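Local coordinates for protein phosphodiesterase (Salpingoeca rosetta, PDB 7D7P) that is an all-helical member of the phosphodiesterase family in the HD clan, and holds zinc and magnesium ions in its interior, at residues A[91-96]-A[185-190]; A[105-110]-A[148-153]; A[270-275]-A[346-351]; A[303-308]-A[353-358]. All blocks are in the same frame, centred on the assembly; numbering follows the deposited sequence.

Interaction 1 (A[91-96]-A[185-190]); sequences RKWLQK and EILLEK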
# COMPACT_ATOMS: atom_id res chain seq x y z
N ARG A 91 -6.42 42.24 -12.90
CA ARG A 91 -7.62 41.65 -13.50
C ARG A 91 -7.42 41.37 -14.98
O ARG A 91 -7.93 40.38 -15.51
CB ARG A 91 -8.82 42.57 -13.27
CG ARG A 91 -9.21 42.69 -11.81
CD ARG A 91 -10.39 43.63 -11.61
NE ARG A 91 -10.79 43.69 -10.21
CZ ARG A 91 -11.59 42.81 -9.63
NH1 ARG A 91 -12.08 41.79 -10.32
NH2 ARG A 91 -11.91 42.94 -8.35
N LYS A 92 -6.68 42.25 -15.68
CA LYS A 92 -6.37 42.00 -17.08
C LYS A 92 -5.45 40.79 -17.24
O LYS A 92 -5.63 39.98 -18.15
CB LYS A 92 -5.74 43.24 -17.71
CG LYS A 92 -5.50 43.13 -19.21
CD LYS A 92 -6.79 42.89 -19.97
CE LYS A 92 -7.76 44.04 -19.80
NZ LYS A 92 -9.10 43.75 -20.40
N TRP A 93 -4.46 40.66 -16.35
CA TRP A 93 -3.61 39.48 -16.35
C TRP A 93 -4.42 38.21 -16.08
O TRP A 93 -4.24 37.20 -16.76
CB TRP A 93 -2.49 39.65 -15.32
CG TRP A 93 -1.69 38.41 -15.05
CD1 TRP A 93 -0.70 37.89 -15.82
CD2 TRP A 93 -1.81 37.55 -13.91
NE1 TRP A 93 -0.19 36.75 -15.24
CE2 TRP A 93 -0.86 36.52 -14.07
CE3 TRP A 93 -2.63 37.54 -12.78
CZ2 TRP A 93 -0.71 35.49 -13.14
CZ3 TRP A 93 -2.48 36.52 -11.85
CH2 TRP A 93 -1.52 35.51 -12.04
N LEU A 94 -5.31 38.26 -15.09
CA LEU A 94 -6.18 37.12 -14.80
C LEU A 94 -6.97 36.70 -16.03
O LEU A 94 -7.08 35.51 -16.34
CB LEU A 94 -7.12 37.45 -13.65
CG LEU A 94 -6.52 37.43 -12.24
CD1 LEU A 94 -7.55 37.87 -11.21
CD2 LEU A 94 -6.01 36.04 -11.93
N GLN A 95 -7.55 37.68 -16.74
CA GLN A 95 -8.30 37.37 -17.95
C GLN A 95 -7.41 36.72 -19.01
O GLN A 95 -7.79 35.73 -19.63
CB GLN A 95 -8.94 38.64 -18.50
CG GLN A 95 -9.70 38.45 -19.80
CD GLN A 95 -10.31 39.75 -20.31
OE1 GLN A 95 -9.67 40.80 -20.27
NE2 GLN A 95 -11.54 39.68 -20.80
N LYS A 96 -6.21 37.28 -19.22
CA LYS A 96 -5.32 36.71 -20.23
C LYS A 96 -4.85 35.31 -19.84
O LYS A 96 -4.67 34.46 -20.72
CB LYS A 96 -4.11 37.63 -20.44
CG LYS A 96 -3.18 37.19 -21.56
CD LYS A 96 -3.88 37.20 -22.91
CE LYS A 96 -2.91 36.90 -24.04
NZ LYS A 96 -3.48 37.21 -25.38
N GLU A 185 5.55 35.24 -21.04
CA GLU A 185 5.03 35.95 -22.21
C GLU A 185 3.75 36.70 -21.87
O GLU A 185 3.53 37.82 -22.34
CB GLU A 185 4.79 34.96 -23.35
CG GLU A 185 4.89 35.57 -24.74
CD GLU A 185 6.32 35.85 -25.16
OE1 GLU A 185 7.22 35.06 -24.78
OE2 GLU A 185 6.55 36.85 -25.86
N ILE A 186 2.90 36.10 -21.03
CA ILE A 186 1.69 36.77 -20.58
C ILE A 186 2.04 37.88 -19.59
O ILE A 186 1.51 38.99 -19.67
CB ILE A 186 0.71 35.76 -19.97
CG1 ILE A 186 0.12 34.86 -21.06
CG2 ILE A 186 -0.39 36.47 -19.19
CD1 ILE A 186 -0.59 33.64 -20.50
N LEU A 187 2.95 37.59 -18.66
CA LEU A 187 3.24 38.50 -17.56
C LEU A 187 3.97 39.75 -18.05
O LEU A 187 3.60 40.87 -17.68
CB LEU A 187 4.06 37.78 -16.50
CG LEU A 187 4.27 38.50 -15.17
CD1 LEU A 187 2.94 38.70 -14.48
CD2 LEU A 187 5.24 37.72 -14.29
N LEU A 188 5.00 39.58 -18.87
CA LEU A 188 5.80 40.71 -19.32
C LEU A 188 5.08 41.61 -20.31
O LEU A 188 5.65 42.64 -20.71
CB LEU A 188 7.12 40.21 -19.93
CG LEU A 188 8.00 39.38 -19.00
CD1 LEU A 188 9.32 39.03 -19.67
CD2 LEU A 188 8.24 40.11 -17.68
N GLU A 189 3.86 41.28 -20.72
CA GLU A 189 3.07 42.20 -21.53
C GLU A 189 2.70 43.43 -20.69
O GLU A 189 2.47 43.34 -19.49
CB GLU A 189 1.83 41.50 -22.07
CG GLU A 189 1.09 42.27 -23.15
CD GLU A 189 0.10 43.26 -22.58
OE1 GLU A 189 -0.21 44.26 -23.26
OE2 GLU A 189 -0.38 43.04 -21.45
N LYS A 190 2.65 44.58 -21.36
CA LYS A 190 2.57 45.86 -20.66
C LYS A 190 1.28 45.99 -19.85
O LYS A 190 1.31 46.34 -18.66
CB LYS A 190 2.69 47.01 -21.66

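Interaction 2 (A[105-110]-A[148-153]); sequences PFHNWR and LDHNGL. With EDO (1,2-ethanediol), chain F.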
# COMPACT_ATOMS: atom_id res chain seq x y z
N PRO A 105 -11.09 18.59 -20.10
CA PRO A 105 -11.87 18.09 -18.95
C PRO A 105 -11.18 18.31 -17.61
O PRO A 105 -11.85 18.67 -16.64
CB PRO A 105 -12.02 16.59 -19.27
CG PRO A 105 -11.86 16.49 -20.75
CD PRO A 105 -10.87 17.55 -21.12
N PHE A 106 -9.86 18.12 -17.54
CA PHE A 106 -9.12 18.28 -16.29
C PHE A 106 -8.19 19.48 -16.33
O PHE A 106 -8.28 20.37 -15.47
CB PHE A 106 -8.33 17.01 -15.97
CG PHE A 106 -7.61 17.05 -14.64
CD1 PHE A 106 -6.37 17.66 -14.52
CD2 PHE A 106 -8.18 16.48 -13.52
CE1 PHE A 106 -5.72 17.71 -13.31
CE2 PHE A 106 -7.53 16.52 -12.30
CZ PHE A 106 -6.30 17.14 -12.19
N HIS A 107 -7.27 19.54 -17.29
CA HIS A 107 -6.24 20.58 -17.32
C HIS A 107 -6.84 21.85 -17.91
O HIS A 107 -6.59 22.23 -19.06
CB HIS A 107 -5.01 20.12 -18.09
CG HIS A 107 -4.23 19.04 -17.40
ND1 HIS A 107 -4.42 17.70 -17.67
CD2 HIS A 107 -3.28 19.11 -16.45
CE1 HIS A 107 -3.60 16.99 -16.91
NE2 HIS A 107 -2.90 17.82 -16.16
N ASN A 108 -7.65 22.53 -17.09
CA ASN A 108 -8.39 23.70 -17.54
C ASN A 108 -8.21 24.86 -16.56
O ASN A 108 -7.42 24.76 -15.61
CB ASN A 108 -9.87 23.37 -17.70
CG ASN A 108 -10.46 22.65 -16.49
OD1 ASN A 108 -10.23 23.05 -15.35
ND2 ASN A 108 -11.21 21.58 -16.74
N TRP A 109 -8.94 25.95 -16.78
CA TRP A 109 -8.81 27.13 -15.92
C TRP A 109 -9.21 26.83 -14.49
O TRP A 109 -8.66 27.43 -13.55
CB TRP A 109 -9.64 28.28 -16.49
CG TRP A 109 -9.95 29.40 -15.53
CD1 TRP A 109 -11.17 29.71 -15.01
CD2 TRP A 109 -9.03 30.37 -15.01
NE1 TRP A 109 -11.07 30.81 -14.19
CE2 TRP A 109 -9.77 31.24 -14.17
CE3 TRP A 109 -7.66 30.59 -15.17
CZ2 TRP A 109 -9.18 32.30 -13.49
CZ3 TRP A 109 -7.08 31.65 -14.49
CH2 TRP A 109 -7.84 32.49 -13.67
N ARG A 110 -10.17 25.93 -14.28
CA ARG A 110 -10.59 25.61 -12.92
C ARG A 110 -9.54 24.79 -12.19
O ARG A 110 -9.40 24.92 -10.97
CB ARG A 110 -11.94 24.89 -12.95
CG ARG A 110 -13.11 25.85 -13.09
CD ARG A 110 -14.43 25.14 -13.32
NE ARG A 110 -15.55 26.06 -13.14
CZ ARG A 110 -15.94 26.95 -14.05
NH1 ARG A 110 -15.31 27.04 -15.21
NH2 ARG A 110 -16.98 27.74 -13.80
N LEU A 148 -0.40 26.31 -18.36
CA LEU A 148 -0.89 27.15 -19.45
C LEU A 148 -0.83 26.42 -20.79
O LEU A 148 0.18 25.81 -21.14
CB LEU A 148 -0.06 28.44 -19.52
CG LEU A 148 -0.43 29.57 -18.57
CD1 LEU A 148 0.74 30.52 -18.42
CD2 LEU A 148 -1.66 30.31 -19.06
N ASP A 149 -1.94 26.50 -21.54
CA ASP A 149 -2.04 25.95 -22.89
C ASP A 149 -1.86 24.44 -22.92
O ASP A 149 -1.40 23.87 -23.91
CB ASP A 149 -1.05 26.63 -23.85
CG ASP A 149 -1.38 26.39 -25.31
OD1 ASP A 149 -2.58 26.38 -25.66
OD2 ASP A 149 -0.44 26.20 -26.11
N HIS A 150 -2.22 23.77 -21.83
CA HIS A 150 -2.32 22.32 -21.84
C HIS A 150 -3.40 21.89 -22.83
O HIS A 150 -4.42 22.57 -22.98
CB HIS A 150 -2.64 21.81 -20.43
CG HIS A 150 -2.12 20.44 -20.14
ND1 HIS A 150 -2.67 19.30 -20.68
CD2 HIS A 150 -1.10 20.02 -19.34
CE1 HIS A 150 -2.01 18.24 -20.23
NE2 HIS A 150 -1.06 18.65 -19.42
N ASN A 151 -3.18 20.77 -23.51
CA ASN A 151 -4.16 20.23 -24.45
C ASN A 151 -4.61 18.82 -24.08
O ASN A 151 -5.11 18.09 -24.94
CB ASN A 151 -3.61 20.23 -25.88
CG ASN A 151 -3.59 21.62 -26.49
OD1 ASN A 151 -4.58 22.35 -26.44
ND2 ASN A 151 -2.45 21.99 -27.08
N GLY A 152 -4.46 18.42 -22.82
CA GLY A 152 -4.90 17.11 -22.40
C GLY A 152 -4.03 15.96 -22.86
O GLY A 152 -4.47 14.81 -22.83
N LEU A 153 -2.80 16.24 -23.28
CA LEU A 153 -1.86 15.22 -23.71
C LEU A 153 -0.60 15.29 -22.85
O LEU A 153 -0.18 16.37 -22.43
CB LEU A 153 -1.50 15.39 -25.19
CG LEU A 153 -2.69 15.35 -26.15
CD1 LEU A 153 -2.31 15.88 -27.52
CD2 LEU A 153 -3.26 13.94 -26.25
C1 EDO F . -0.67 18.76 -24.60
O1 EDO F . -1.00 18.89 -23.22
C2 EDO F . -0.21 20.10 -25.17
O2 EDO F . -0.13 20.00 -26.60
O HOH W 1 -5.25 24.34 -20.83

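Interaction 3 (A[270-275]-A[346-351]); sequences SNKRWS and AEWKAI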
# COMPACT_ATOMS: atom_id res chain seq x y z
N SER A 270 -15.32 15.53 -4.64
CA SER A 270 -14.35 16.27 -5.44
C SER A 270 -13.30 15.35 -6.03
O SER A 270 -12.90 15.50 -7.19
CB SER A 270 -13.70 17.37 -4.58
OG SER A 270 -12.56 17.91 -5.22
N ASN A 271 -12.84 14.37 -5.24
CA ASN A 271 -11.87 13.39 -5.73
C ASN A 271 -12.40 12.65 -6.96
O ASN A 271 -11.68 12.47 -7.95
CB ASN A 271 -11.51 12.41 -4.62
CG ASN A 271 -10.27 11.57 -4.93
OD1 ASN A 271 -9.84 10.76 -4.11
ND2 ASN A 271 -9.70 11.76 -6.11
N LYS A 272 -13.67 12.23 -6.91
CA LYS A 272 -14.21 11.40 -7.98
C LYS A 272 -14.47 12.20 -9.25
O LYS A 272 -14.20 11.71 -10.36
CB LYS A 272 -15.50 10.73 -7.51
CG LYS A 272 -16.01 9.65 -8.45
CD LYS A 272 -17.38 9.15 -8.03
CE LYS A 272 -17.74 7.87 -8.75
NZ LYS A 272 -17.48 7.98 -10.22
N ARG A 273 -15.00 13.42 -9.13
CA ARG A 273 -15.33 14.20 -10.32
C ARG A 273 -14.07 14.59 -11.09
O ARG A 273 -14.06 14.54 -12.33
CB ARG A 273 -16.12 15.45 -9.93
CG ARG A 273 -17.52 15.16 -9.42
CD ARG A 273 -18.18 16.41 -8.86
NE ARG A 273 -18.55 17.36 -9.90
CZ ARG A 273 -19.00 18.59 -9.67
NH1 ARG A 273 -19.12 19.03 -8.42
NH2 ARG A 273 -19.32 19.38 -10.68
N TRP A 274 -13.02 15.00 -10.39
CA TRP A 274 -11.79 15.40 -11.07
C TRP A 274 -11.06 14.19 -11.63
O TRP A 274 -10.49 14.26 -12.73
CB TRP A 274 -10.89 16.17 -10.11
CG TRP A 274 -11.32 17.59 -9.88
CD1 TRP A 274 -12.05 18.06 -8.83
CD2 TRP A 274 -11.06 18.71 -10.73
NE1 TRP A 274 -12.25 19.42 -8.97
CE2 TRP A 274 -11.66 19.84 -10.13
CE3 TRP A 274 -10.38 18.88 -11.94
CZ2 TRP A 274 -11.59 21.11 -10.69
CZ3 TRP A 274 -10.32 20.15 -12.50
CH2 TRP A 274 -10.92 21.25 -11.88
N SER A 275 -11.06 13.07 -10.90
CA SER A 275 -10.41 11.86 -11.40
C SER A 275 -11.10 11.33 -12.65
O SER A 275 -10.44 10.85 -13.58
CB SER A 275 -10.38 10.78 -10.32
OG SER A 275 -9.42 11.10 -9.32
N ALA A 346 -10.04 4.45 1.26
CA ALA A 346 -11.02 3.47 1.70
C ALA A 346 -12.27 3.49 0.83
O ALA A 346 -12.90 2.45 0.62
CB ALA A 346 -11.38 3.72 3.17
N GLU A 347 -12.64 4.67 0.32
CA GLU A 347 -13.82 4.75 -0.54
C GLU A 347 -13.56 4.10 -1.89
O GLU A 347 -14.41 3.34 -2.39
CB GLU A 347 -14.22 6.22 -0.72
CG GLU A 347 -15.70 6.41 -1.02
CD GLU A 347 -16.57 6.28 0.21
OE1 GLU A 347 -16.43 7.12 1.13
OE2 GLU A 347 -17.39 5.34 0.26
N TRP A 348 -12.40 4.36 -2.50
CA TRP A 348 -12.09 3.74 -3.78
C TRP A 348 -12.01 2.23 -3.65
O TRP A 348 -12.42 1.49 -4.56
CB TRP A 348 -10.78 4.30 -4.33
CG TRP A 348 -10.87 5.73 -4.82
CD1 TRP A 348 -10.21 6.81 -4.31
CD2 TRP A 348 -11.64 6.21 -5.93
NE1 TRP A 348 -10.54 7.94 -5.03
CE2 TRP A 348 -11.41 7.60 -6.02
CE3 TRP A 348 -12.51 5.60 -6.84
CZ2 TRP A 348 -12.02 8.39 -7.00
CZ3 TRP A 348 -13.11 6.39 -7.81
CH2 TRP A 348 -12.87 7.77 -7.88
N LYS A 349 -11.48 1.73 -2.53
CA LYS A 349 -11.39 0.29 -2.32
C LYS A 349 -12.76 -0.35 -2.16
O LYS A 349 -12.96 -1.50 -2.55
CB LYS A 349 -10.51 -0.01 -1.11
CG LYS A 349 -9.03 0.28 -1.33
CD LYS A 349 -8.21 0.01 -0.09
CE LYS A 349 -8.23 -1.47 0.28
NZ LYS A 349 -7.41 -1.75 1.49
N ALA A 350 -13.72 0.38 -1.58
CA ALA A 350 -15.08 -0.13 -1.49
C ALA A 350 -15.71 -0.26 -2.88
O ALA A 350 -16.44 -1.22 -3.16
CB ALA A 350 -15.93 0.77 -0.60
N ILE A 351 -15.43 0.71 -3.76
CA ILE A 351 -15.95 0.64 -5.13
C ILE A 351 -15.30 -0.51 -5.89
O ILE A 351 -15.98 -1.26 -6.61
CB ILE A 351 -15.73 1.98 -5.84
CG1 ILE A 351 -16.50 3.10 -5.13
CG2 ILE A 351 -16.15 1.89 -7.31
CD1 ILE A 351 -16.18 4.48 -5.64

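Interaction 4 (A[303-308]-A[353-358]); sequences NDEESL and ESYRQM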
# COMPACT_ATOMS: atom_id res chain seq x y z
N ASN A 303 -11.77 2.91 -19.19
CA ASN A 303 -12.76 3.95 -19.44
C ASN A 303 -14.04 3.78 -18.63
O ASN A 303 -15.04 4.43 -18.94
CB ASN A 303 -13.10 4.01 -20.93
CG ASN A 303 -13.74 2.74 -21.44
OD1 ASN A 303 -13.68 1.70 -20.78
ND2 ASN A 303 -14.36 2.81 -22.61
N ASP A 304 -14.04 2.94 -17.60
CA ASP A 304 -15.23 2.72 -16.78
C ASP A 304 -14.92 3.06 -15.32
O ASP A 304 -13.80 3.45 -14.97
CB ASP A 304 -15.74 1.29 -16.92
CG ASP A 304 -14.64 0.26 -16.79
OD1 ASP A 304 -13.95 0.25 -15.74
OD2 ASP A 304 -14.46 -0.55 -17.72
N GLU A 305 -15.93 2.89 -14.47
CA GLU A 305 -15.78 3.22 -13.06
C GLU A 305 -14.83 2.27 -12.35
O GLU A 305 -14.11 2.68 -11.43
CB GLU A 305 -17.14 3.22 -12.37
CG GLU A 305 -17.15 3.86 -10.99
CD GLU A 305 -18.54 3.94 -10.39
OE1 GLU A 305 -19.25 2.91 -10.38
OE2 GLU A 305 -18.92 5.03 -9.92
N GLU A 306 -14.81 0.99 -12.75
CA GLU A 306 -13.91 0.04 -12.12
C GLU A 306 -12.45 0.37 -12.42
O GLU A 306 -11.59 0.26 -11.54
CB GLU A 306 -14.24 -1.39 -12.58
CG GLU A 306 -13.36 -2.45 -11.94
CD GLU A 306 -13.65 -3.84 -12.46
OE1 GLU A 306 -14.36 -3.96 -13.49
OE2 GLU A 306 -13.17 -4.82 -11.86
N SER A 307 -12.16 0.77 -13.66
CA SER A 307 -10.80 1.19 -13.99
C SER A 307 -10.41 2.45 -13.23
O SER A 307 -9.26 2.60 -12.82
CB SER A 307 -10.68 1.42 -15.50
OG SER A 307 -10.85 0.21 -16.22
N LEU A 308 -11.36 3.36 -13.03
CA LEU A 308 -11.08 4.58 -12.28
C LEU A 308 -10.67 4.26 -10.85
O LEU A 308 -9.66 4.77 -10.36
CB LEU A 308 -12.31 5.50 -12.30
CG LEU A 308 -12.13 6.87 -11.66
CD1 LEU A 308 -11.10 7.69 -12.43
CD2 LEU A 308 -13.47 7.61 -11.61
N GLU A 353 -14.00 -3.23 -4.64
CA GLU A 353 -14.45 -4.50 -4.08
C GLU A 353 -15.83 -4.88 -4.61
O GLU A 353 -16.10 -6.06 -4.85
CB GLU A 353 -14.46 -4.44 -2.56
N SER A 354 -16.70 -3.89 -4.80
CA SER A 354 -18.03 -4.18 -5.34
C SER A 354 -17.95 -4.71 -6.76
O SER A 354 -18.63 -5.69 -7.11
CB SER A 354 -18.90 -2.93 -5.28
OG SER A 354 -20.05 -3.06 -6.11
N TYR A 355 -17.12 -4.09 -7.60
CA TYR A 355 -16.98 -4.55 -8.98
C TYR A 355 -16.29 -5.91 -9.05
O TYR A 355 -16.68 -6.77 -9.85
CB TYR A 355 -16.21 -3.52 -9.81
CG TYR A 355 -17.07 -2.37 -10.30
CD1 TYR A 355 -17.89 -2.52 -11.40
CD2 TYR A 355 -17.05 -1.15 -9.65
CE1 TYR A 355 -18.68 -1.48 -11.85
CE2 TYR A 355 -17.83 -0.10 -10.09
CZ TYR A 355 -18.64 -0.27 -11.19
OH TYR A 355 -19.42 0.77 -11.63
N ARG A 356 -15.27 -6.12 -8.22
CA ARG A 356 -14.60 -7.42 -8.19
C ARG A 356 -15.53 -8.51 -7.70
O ARG A 356 -15.49 -9.64 -8.20
CB ARG A 356 -13.35 -7.35 -7.32
CG ARG A 356 -12.38 -8.50 -7.52
CD ARG A 356 -11.21 -8.43 -6.55
NE ARG A 356 -10.60 -7.10 -6.52
CZ ARG A 356 -9.55 -6.74 -7.24
NH1 ARG A 356 -9.06 -5.51 -7.15
NH2 ARG A 356 -8.98 -7.61 -8.06
N GLN A 357 -16.38 -8.19 -6.70
CA GLN A 357 -17.35 -9.17 -6.21
C GLN A 357 -18.36 -9.51 -7.27
O GLN A 357 -19.02 -10.55 -7.19
CB GLN A 357 -18.08 -8.65 -4.96
N MET A 358 -18.54 -8.64 -8.25
CA MET A 358 -19.44 -8.96 -9.35
C MET A 358 -18.73 -9.64 -10.49
O MET A 358 -19.37 -10.27 -11.33
CB MET A 358 -20.14 -7.70 -9.87

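Interaction 1 (A[91-96]-A[185-190])
Swung trans to the backbone N (chi1 169°), CG of Trp93 carries the indole out of helix 87-99 up to the end of helix 174-187, where the CG2 branch of Ile186, likewise trans to its own N, projects to meet it. The pyrrole part of the ring does the touching. Ile186 CG2 lies 3.7 Å from Trp93 CD1, and next to it Leu187 CD1 comes within 3.8 Å of Trp93 NE1. Both methyls approach obliquely, and the Ile186 side chain runs at about a right angle to that of Trp93. The same CG2 methyl serves a second partner, since Lys96 CG sits 3.7 Å from Ile186 CG2. Lys96 thus lends its aliphatic stem to the apolar contact, while the chain bends at chi2 (63°) and the amine lies beyond the contact. No hydrogen bond joins the two segments. Polar groups are instead paired locally at the exposed flank, as where Lys92 NZ donates to Gln95 OE1 at 3.0 Å, lying in the carbonyl plane of that amide. It is a compact example of a helix end held by buried apolar branches. The Trp93 ring also packs on Ile141, Leu144 and Ser145 of helix 133-145, and Leu94 points the other way, onto Cys70 and Val71 of helix 63-76. Helix 87-99 also touches helix 109-126, while Ile186 reaches on to Leu148 and Leu187 to Val194.

Interaction 2 (A[105-110]-A[148-153])
His107 meets His150 across this contact, and the residues ahead of it set up the encounter. Pro105 packs on Lys280 and Glu281 of helix 268-291. Phe106 comes next, its N bonded to Glu281 OE2 and its CD1 standing 3.6 Å above one face of the His107 imidazole. Over the opposite face of that imidazole lies His150, in a face-to-face stack with centroids of the His107 and His150 rings 3.8 Å apart and planes only 5° from parallel. His107 CB joins in, as a CH-pi contact over the His150 ring. Rotation of each imidazole is fixed at its edge: His107 ND1 pairs with Glu281 OE1, while Gly152 N donates to His150 ND1 at 2.9 Å, nearly in the ring plane. An ethanediol molecule, probably from the crystallisation liquor, places O1 3.0 Å above the remaining His150 face. At the backbone, one water donates to both His107 O and His150 O, and Asn104 ND2 bonds to the same two carbonyls. Asn108 then caps helix 109-126, its OD1 accepting from His111 N. Trp109 and Arg110 turn to helix 63-76. Zinc is bound by His111, His146, Asp147 and Asp260. The His107 side chain lies about 4 Å from zinc and that of His150 about 4 Å from magnesium, consistent with a place for the stacked pair in the second shell of an HD-clan phosphodiesterase metal site.

Interaction 3 (A[270-275]-A[346-351])
Trp348 spans the gap between helices 268-291 and 336-359, whose short segments here keep their axes 12.0 Å apart and inclined at 64°. The indole bridges this wide separation: CG lies trans to the carbonyl carbon (chi1 -72°), which lets the ring reach the other helix. The tight part of the contact is at the indole edge. Trp348 NE1 donates to Asn271 OD1 at 3.0 Å along a nearly straight path (166° at the hydrogen). The acceptor sits close to the indole plane, but the donor comes from well above the carbonyl plane of the amide and not on a lone pair; the amide and ring planes are almost perpendicular. The other end of the amide, Asn271 ND2, is tied weakly to Glu312. Beside this bond the benzene part of the ring rests against the helix itself, with Trp348 CZ2 3.8 Å from Lys272 CA and Trp348 CH2 3.7 Å from Lys272 CG. Contact then thins out. Ser275 CB stands 4.4 Å from Trp348 CZ2, and Lys272 carries its amine onward, past the indole. Lys349 and Ala350 belong to the solvent side of helix 336-359; Glu347 is exposed as well but still touches Phe268. Trp348 also meets Phe268 edge-to-face and packs on Ala309 and Glu312 of helix 305-330, so that two other helices close on it; on helix 268-291, Trp274 meanwhile turns to Phe106, His262 and helix 109-126.

Interaction 4 (A[303-308]-A[353-358])
Tyr355 meets two consecutive glutamates, Glu305 at its hydroxyl and Glu306 over its ring. With CG trans to the carbonyl carbon (chi1 -82°), the tyrosine reaches from helix 336-359 across the first turn of helix 305-330. Glu305 has CG trans to its backbone N (chi1 -167°) and an extended chain, which brings the carboxylate round to the phenol. There Tyr355 OH donates to Glu305 OE1 at 2.5 Å, so short that the exact length is doubtful. The carboxylate oxygen lies at the ring edge, near the ring plane, although the carboxylate as a whole is turned 71° from it. Glu306 is extended too, yet plays a different part: its chain runs antiparallel alongside the tyrosine side chain, laying CB over one ring face, 4.1 Å from the centroid of the Tyr355 ring, in a CH-pi contact. Further out, Glu306 CD packs 3.7 Å from Tyr355 CB. Asp304 is the N-cap of this turn, its OD1 accepting from Ser307 N at 2.8 Å, nearly along the C-O axis, and from Ser307 OG at 3.1 Å, above the carboxylate plane. Glu306 OE2 and Arg356 NH1 remain 6.3 Å apart, too far for a salt bridge. Three acidic residues thus gather at a helix N-terminus, whose dipole would probably stabilise their negative charge; for Glu305, a long, weak ion pair from OE2 to Lys272 probably acts in the same sense, and the phenol may add to it.

In the fold
Burial and chemistry change together across the four contacts. Interaction 1 is a buried, apolar contact and interaction 3 a buried one built round a single polar bond; they lie on opposite sides of the chain's centre. Interaction 2, partly buried between them at the metals, is made of stacked imidazoles. It touches interaction 1 through Leu148 and Ile186, and interaction 3 through Phe106 and Trp274. Interaction 4 is a surface contact of one tyrosine with two glutamates. Interactions 3 and 4 share helix 336-359, their centres about 11 Å apart, and Leu308 packs against Trp348 where they meet. Along the sequence, interaction 2 nests within interaction 1, whereas interactions 3 and 4 interleave.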